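Long-range contacts in phosphoethanolamine N-methyltransferase 1 (Haemonchus contortus, PDB 4KRG), which catalyses the S-adenosylmethionine-dependent N-methylation of phosphoethanolamine, probably the first methyl transfer on the nematode route to phosphocholine: residues V61-A66 with L124-W129; L130-S135 with L158-S163. All blocks are in the same frame, centred on the assembly; numbering follows the deposited sequence.

Contact 1 (V61-A66 with L124-W129); sequences VVDIGA and LVFTNW. With SAH (S-adenosyl-L-homocysteine), chain D; OPE (phosphoric acid mono-(2-amino-ethyl) ester), chain C.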
# COMPACT_ATOMS: atom_id res chain seq x y z
N VAL A 61 -21.86 2.90 -7.62
CA VAL A 61 -20.67 3.43 -6.97
C VAL A 61 -21.03 4.63 -6.10
O VAL A 61 -21.87 5.44 -6.48
CB VAL A 61 -19.62 3.88 -8.01
CG1 VAL A 61 -18.36 4.37 -7.33
CG2 VAL A 61 -19.30 2.76 -8.97
N VAL A 62 -20.40 4.75 -4.93
CA VAL A 62 -20.53 5.98 -4.16
C VAL A 62 -19.16 6.61 -4.02
O VAL A 62 -18.22 5.98 -3.54
CB VAL A 62 -21.21 5.76 -2.78
CG1 VAL A 62 -20.47 4.73 -1.95
CG2 VAL A 62 -21.32 7.08 -2.03
N ASP A 63 -19.04 7.85 -4.50
CA ASP A 63 -17.78 8.59 -4.46
C ASP A 63 -17.90 9.63 -3.36
O ASP A 63 -18.56 10.65 -3.53
CB ASP A 63 -17.50 9.25 -5.82
CG ASP A 63 -16.23 10.10 -5.83
OD1 ASP A 63 -15.46 10.11 -4.83
OD2 ASP A 63 -15.99 10.77 -6.86
N ILE A 64 -17.26 9.35 -2.22
CA ILE A 64 -17.43 10.17 -1.02
C ILE A 64 -16.25 11.14 -0.83
O ILE A 64 -15.10 10.72 -0.77
CB ILE A 64 -17.56 9.28 0.22
CG1 ILE A 64 -18.69 8.27 0.00
CG2 ILE A 64 -17.82 10.11 1.46
CD1 ILE A 64 -18.85 7.30 1.14
N GLY A 65 -16.56 12.43 -0.72
CA GLY A 65 -15.52 13.45 -0.68
C GLY A 65 -15.06 13.74 -2.10
O GLY A 65 -13.90 14.03 -2.35
N ALA A 66 -16.01 13.67 -3.03
CA ALA A 66 -15.74 13.77 -4.46
C ALA A 66 -15.28 15.15 -4.91
O ALA A 66 -14.73 15.30 -6.00
CB ALA A 66 -16.97 13.37 -5.25
N LEU A 124 -19.14 -0.47 -5.15
CA LEU A 124 -17.86 0.19 -4.92
C LEU A 124 -18.04 1.41 -4.04
O LEU A 124 -18.88 2.26 -4.31
CB LEU A 124 -17.23 0.61 -6.25
CG LEU A 124 -15.92 1.42 -6.17
CD1 LEU A 124 -14.79 0.60 -5.58
CD2 LEU A 124 -15.52 1.94 -7.54
N VAL A 125 -17.27 1.47 -2.96
CA VAL A 125 -17.15 2.69 -2.18
C VAL A 125 -15.83 3.32 -2.58
O VAL A 125 -14.77 2.76 -2.32
CB VAL A 125 -17.19 2.40 -0.65
CG1 VAL A 125 -16.84 3.65 0.16
CG2 VAL A 125 -18.57 1.89 -0.25
N PHE A 126 -15.89 4.46 -3.26
CA PHE A 126 -14.69 5.08 -3.77
C PHE A 126 -14.34 6.33 -2.97
O PHE A 126 -15.17 7.23 -2.82
CB PHE A 126 -14.85 5.47 -5.24
CG PHE A 126 -13.63 6.13 -5.82
CD1 PHE A 126 -12.61 5.37 -6.37
CD2 PHE A 126 -13.49 7.51 -5.79
CE1 PHE A 126 -11.47 5.97 -6.89
CE2 PHE A 126 -12.36 8.12 -6.32
CZ PHE A 126 -11.35 7.35 -6.86
N THR A 127 -13.11 6.38 -2.48
CA THR A 127 -12.61 7.58 -1.86
C THR A 127 -11.18 7.83 -2.33
O THR A 127 -10.50 6.92 -2.80
CB THR A 127 -12.62 7.49 -0.32
OG1 THR A 127 -11.69 6.49 0.10
CG2 THR A 127 -14.02 7.15 0.20
N ASN A 128 -10.74 9.07 -2.19
CA ASN A 128 -9.38 9.47 -2.55
C ASN A 128 -9.06 10.72 -1.74
O ASN A 128 -9.66 11.77 -1.98
CB ASN A 128 -9.28 9.72 -4.06
CG ASN A 128 -7.85 10.01 -4.51
OD1 ASN A 128 -7.06 9.09 -4.75
ND2 ASN A 128 -7.51 11.28 -4.64
N TRP A 129 -8.15 10.59 -0.78
CA TRP A 129 -7.84 11.65 0.20
C TRP A 129 -9.01 12.00 1.14
O TRP A 129 -9.53 13.11 1.09
CB TRP A 129 -7.38 12.94 -0.50
CG TRP A 129 -6.02 12.93 -1.14
CD1 TRP A 129 -4.87 12.40 -0.63
CD2 TRP A 129 -5.69 13.51 -2.40
NE1 TRP A 129 -3.82 12.62 -1.51
CE2 TRP A 129 -4.30 13.30 -2.60
CE3 TRP A 129 -6.41 14.19 -3.38
CZ2 TRP A 129 -3.64 13.75 -3.74
CZ3 TRP A 129 -5.76 14.63 -4.51
CH2 TRP A 129 -4.38 14.41 -4.69
N SAH D . -11.40 13.22 -3.61
CA SAH D . -11.27 14.40 -4.48
CB SAH D . -11.01 15.66 -3.57
CG SAH D . -9.81 15.51 -2.64
SD SAH D . -9.61 16.84 -1.42
C SAH D . -10.20 14.22 -5.47
O SAH D . -9.20 13.58 -5.18
OXT SAH D . -10.17 14.95 -6.44
C5' SAH D . -10.81 16.46 -0.11
C4' SAH D . -12.21 16.48 -0.41
O4' SAH D . -12.93 15.73 0.60
C3' SAH D . -12.74 17.86 -0.37
O3' SAH D . -13.71 18.01 -1.39
C2' SAH D . -13.39 17.96 0.93
O2' SAH D . -14.43 18.90 0.90
C1' SAH D . -13.90 16.58 1.14
N9 SAH D . -14.15 16.24 2.58
C8 SAH D . -13.27 16.23 3.58
N7 SAH D . -13.89 15.72 4.66
C5 SAH D . -15.15 15.41 4.34
C6 SAH D . -16.22 14.87 5.06
N6 SAH D . -16.10 14.53 6.39
N1 SAH D . -17.38 14.67 4.41
C2 SAH D . -17.53 14.98 3.13
N3 SAH D . -16.52 15.51 2.41
C4 SAH D . -15.32 15.73 2.99
CA OPE C . -3.56 16.59 -0.65
CB OPE C . -4.88 16.98 -1.24
O1 OPE C . -1.13 17.65 0.47
O2 OPE C . -1.51 15.46 1.51
O3 OPE C . -2.17 17.52 2.75
O4 OPE C . -3.45 16.80 0.71
N OPE C . -6.06 16.46 -0.61
P OPE C . -2.04 16.87 1.39
O HOH W 1 -12.44 11.05 -1.60
O HOH W 2 -11.89 13.10 -0.56
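Leu124 lies alongside Val61 on one face of the sheet, its CD2 3.7 Å from Val61 CG1, while its carbonyl oxygen accepts the N-H of Val62. Val125 turns to the other face and rests its CG2 against CG1 of Val62. Phe126 returns to the Leu124 face and is gripped at both ends of its backbone: its N donates to Val62 O at 2.8 Å, and its O accepts from Ile64 N. With CG anti to the backbone N (chi1 180°), the ring runs beside the Asp63 side chain, whose OD1 meets the ring edge in plane, 3.4 Å from CD2, with the carboxylate turned 86° to the ring; OD2 of Asp63 is held by Thr72. Three parallel bridges and a 16° angle between the strand axes show neighbouring parallel strands, as in the Rossmann-like fold of this methyltransferase family, with the cofactor at their C-terminal ends. Thr127 reaches Ile64 CB with CG2 as the chains separate, and a water spans the widening gap from Ile64 O to Asn128 N. Asn128 holds the amino acid end of S-adenosylhomocysteine twice: its O accepts from SAH N, which also donates to Gly65 O (2.9 Å), and its ND2 donates to SAH O. Trp129 turns one ring face to the phosphoethanolamine, with OPE CB 3.7 Å above the ring centre; Asn128 ND2 lies over the opposite face, toward the rim.

Contact 2 (L130-S135 with L158-S163); sequences LMMYLS and LRESCS. With OPE (phosphoric acid mono-(2-amino-ethyl) ester), chain C; SAH (S-adenosyl-L-homocysteine), chain D.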
# COMPACT_ATOMS: atom_id res chain seq x y z
N LEU A 130 -9.40 11.07 2.02
CA LEU A 130 -10.53 11.34 2.91
C LEU A 130 -10.30 10.96 4.38
O LEU A 130 -10.62 11.74 5.28
CB LEU A 130 -11.81 10.69 2.40
CG LEU A 130 -13.07 10.99 3.23
CD1 LEU A 130 -13.40 12.48 3.22
CD2 LEU A 130 -14.25 10.16 2.75
N MSE A 131 -9.76 9.77 4.62
CA MSE A 131 -9.52 9.31 6.00
C MSE A 131 -8.63 10.27 6.79
O MSE A 131 -8.79 10.43 8.00
CB MSE A 131 -8.89 7.91 6.02
CG MSE A 131 -9.68 6.80 5.33
SE MSE A 131 -11.49 6.58 6.05
CE MSE A 131 -12.43 7.74 4.78
N MSE A 132 -7.70 10.91 6.09
CA MSE A 132 -6.78 11.87 6.70
C MSE A 132 -7.53 13.10 7.23
O MSE A 132 -6.96 13.88 7.99
CB MSE A 132 -5.75 12.30 5.66
CG MSE A 132 -6.41 12.87 4.42
SE MSE A 132 -5.29 12.82 2.82
CE MSE A 132 -4.17 14.37 3.17
N TYR A 133 -8.78 13.27 6.81
CA TYR A 133 -9.61 14.38 7.29
C TYR A 133 -10.67 13.91 8.30
O TYR A 133 -11.61 14.64 8.61
CB TYR A 133 -10.27 15.13 6.12
CG TYR A 133 -9.28 15.67 5.11
CD1 TYR A 133 -8.37 16.66 5.47
CD2 TYR A 133 -9.27 15.21 3.80
CE1 TYR A 133 -7.47 17.16 4.55
CE2 TYR A 133 -8.37 15.71 2.87
CZ TYR A 133 -7.47 16.68 3.25
OH TYR A 133 -6.56 17.18 2.35
N LEU A 134 -10.49 12.69 8.82
CA LEU A 134 -11.36 12.15 9.86
C LEU A 134 -10.54 11.79 11.10
O LEU A 134 -9.35 11.54 10.99
CB LEU A 134 -12.07 10.89 9.36
CG LEU A 134 -12.99 11.03 8.14
CD1 LEU A 134 -13.62 9.70 7.77
CD2 LEU A 134 -14.06 12.06 8.41
N SER A 135 -11.17 11.78 12.27
CA SER A 135 -10.48 11.33 13.48
C SER A 135 -10.35 9.82 13.43
O SER A 135 -11.01 9.17 12.62
CB SER A 135 -11.25 11.73 14.73
OG SER A 135 -12.49 11.06 14.78
N LEU A 158 -9.37 3.22 -1.18
CA LEU A 158 -8.92 4.33 -0.36
C LEU A 158 -7.54 4.76 -0.81
O LEU A 158 -6.77 3.95 -1.29
CB LEU A 158 -8.89 3.93 1.11
CG LEU A 158 -10.24 3.42 1.64
CD1 LEU A 158 -10.04 2.14 2.43
CD2 LEU A 158 -10.90 4.47 2.49
N ARG A 159 -7.24 6.04 -0.67
CA ARG A 159 -5.93 6.58 -0.98
C ARG A 159 -5.66 7.69 0.01
O ARG A 159 -6.48 8.60 0.15
CB ARG A 159 -5.89 7.14 -2.40
CG ARG A 159 -4.55 7.78 -2.76
CD ARG A 159 -4.53 9.29 -2.55
NE ARG A 159 -3.34 9.88 -3.16
CZ ARG A 159 -3.24 10.21 -4.44
NH1 ARG A 159 -4.27 10.02 -5.26
NH2 ARG A 159 -2.12 10.72 -4.91
N GLU A 160 -4.53 7.63 0.71
CA GLU A 160 -4.27 8.63 1.73
C GLU A 160 -2.84 9.16 1.67
O GLU A 160 -1.93 8.45 1.25
CB GLU A 160 -4.55 8.07 3.12
CG GLU A 160 -5.95 7.49 3.31
CD GLU A 160 -7.04 8.55 3.23
OE1 GLU A 160 -6.75 9.74 3.50
OE2 GLU A 160 -8.20 8.20 2.91
N SER A 161 -2.66 10.41 2.08
CA SER A 161 -1.32 10.94 2.28
C SER A 161 -0.82 10.34 3.58
O SER A 161 -1.34 10.65 4.66
CB SER A 161 -1.35 12.46 2.41
OG SER A 161 -1.84 13.05 1.22
N CYS A 162 0.16 9.46 3.48
CA CYS A 162 0.65 8.79 4.67
C CYS A 162 1.92 9.46 5.19
O CYS A 162 2.79 9.82 4.41
CB CYS A 162 0.87 7.30 4.39
SG CYS A 162 -0.68 6.41 4.04
N SER A 163 1.97 9.65 6.51
CA SER A 163 3.13 10.19 7.22
C SER A 163 3.50 11.66 6.96
O SER A 163 4.08 12.31 7.83
CB SER A 163 4.36 9.29 7.04
OG SER A 163 4.17 8.06 7.69
CA OPE C . -3.56 16.59 -0.65
CB OPE C . -4.88 16.98 -1.24
O1 OPE C . -1.13 17.65 0.47
O2 OPE C . -1.51 15.46 1.51
O3 OPE C . -2.17 17.52 2.75
O4 OPE C . -3.45 16.80 0.71
N OPE C . -6.06 16.46 -0.61
P OPE C . -2.04 16.87 1.39
N SAH D . -11.40 13.22 -3.61
CA SAH D . -11.27 14.40 -4.48
CB SAH D . -11.01 15.66 -3.57
CG SAH D . -9.81 15.51 -2.64
SD SAH D . -9.61 16.84 -1.42
C SAH D . -10.20 14.22 -5.47
O SAH D . -9.20 13.58 -5.18
OXT SAH D . -10.17 14.95 -6.44
C5' SAH D . -10.81 16.46 -0.11
C4' SAH D . -12.21 16.48 -0.41
O4' SAH D . -12.93 15.73 0.60
C3' SAH D . -12.74 17.86 -0.37
O3' SAH D . -13.71 18.01 -1.39
C2' SAH D . -13.39 17.96 0.93
O2' SAH D . -14.43 18.90 0.90
C1' SAH D . -13.90 16.58 1.14
N9 SAH D . -14.15 16.24 2.58
C8 SAH D . -13.27 16.23 3.58
N7 SAH D . -13.89 15.72 4.66
C5 SAH D . -15.15 15.41 4.34
C6 SAH D . -16.22 14.87 5.06
N6 SAH D . -16.10 14.53 6.39
N1 SAH D . -17.38 14.67 4.41
C2 SAH D . -17.53 14.98 3.13
N3 SAH D . -16.52 15.51 2.41
C4 SAH D . -15.32 15.73 2.99
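The carboxylate of Glu160 lies against Met131, with OE2 3.2 Å from Met131 CG and the two side chains crossing at a slant; Met131 and Met132 are both selenomethionines in this crystal. Glu160 reaches from strand 158-161 of the Rossmann-like methyltransferase domain to the short 3-10 turn at 131-132, in the loop that leads to helix 136-149. CG of Glu160 is anti to the carbonyl carbon and the chain then folds at chi2 (-66°), bringing the acid to three successive backbone N-H groups. OE2 takes Leu130 N on its syn side, 19° from the carboxylate plane, and Met131 N at 2.8 Å from the opposite face of that plane. OE1 receives Met132 N at 3.0 Å, from well above the plane. These bonds fix the rotation of the carboxylate and tie the start of the turn to the strand; the gathered N-H groups would be expected to favour its ionised form. The turn itself is closed by Tyr133 N donating to Leu130 O.

Beside this polar centre Met131 CG meets Leu158 CD2 at 3.9 Å, and the Met131 side chain also touches Val139 and Phe142 of helix 136-149. Met132 differs in its first torsion: chi1 of 56° puts CG between the backbone N and the carbonyl carbon, over one face of the Tyr133 ring near the rim, and the chain carries CE to the phosphate. The two segments reach opposite ends of the phosphoethanolamine. Tyr133 OH accepts from the amine, OPE N, at 3.1 Å; Ser161 OG, also bonded to Gln231, lies by the phosphate oxygen OPE O2 at a separation too short to be trusted in detail. Met132 CE sits 3.3 Å from Ser161 OG.

Both contacts are buried, with all touching residues buried, and both end at the same two ligands. Contact 1 pairs strands 60-64 and 122-126 through regular backbone bonds; contact 2 joins the loop following 122-126 to strand 154-161, the next strand in the sheet, and relies on a side-chain carboxylate instead. They meet directly where the chain passes from one to the other: Trp129 N probably donates to Arg159 O, and Asn128 OD1 receives Arg159 NH1, whose guanidinium also forms a salt bridge with Asp45. Contact 1 holds the amino acid end of S-adenosylhomocysteine and gives the Trp129 ring face to the substrate, whereas contact 2 touches the cofactor's adenine and both ends of phosphoethanolamine.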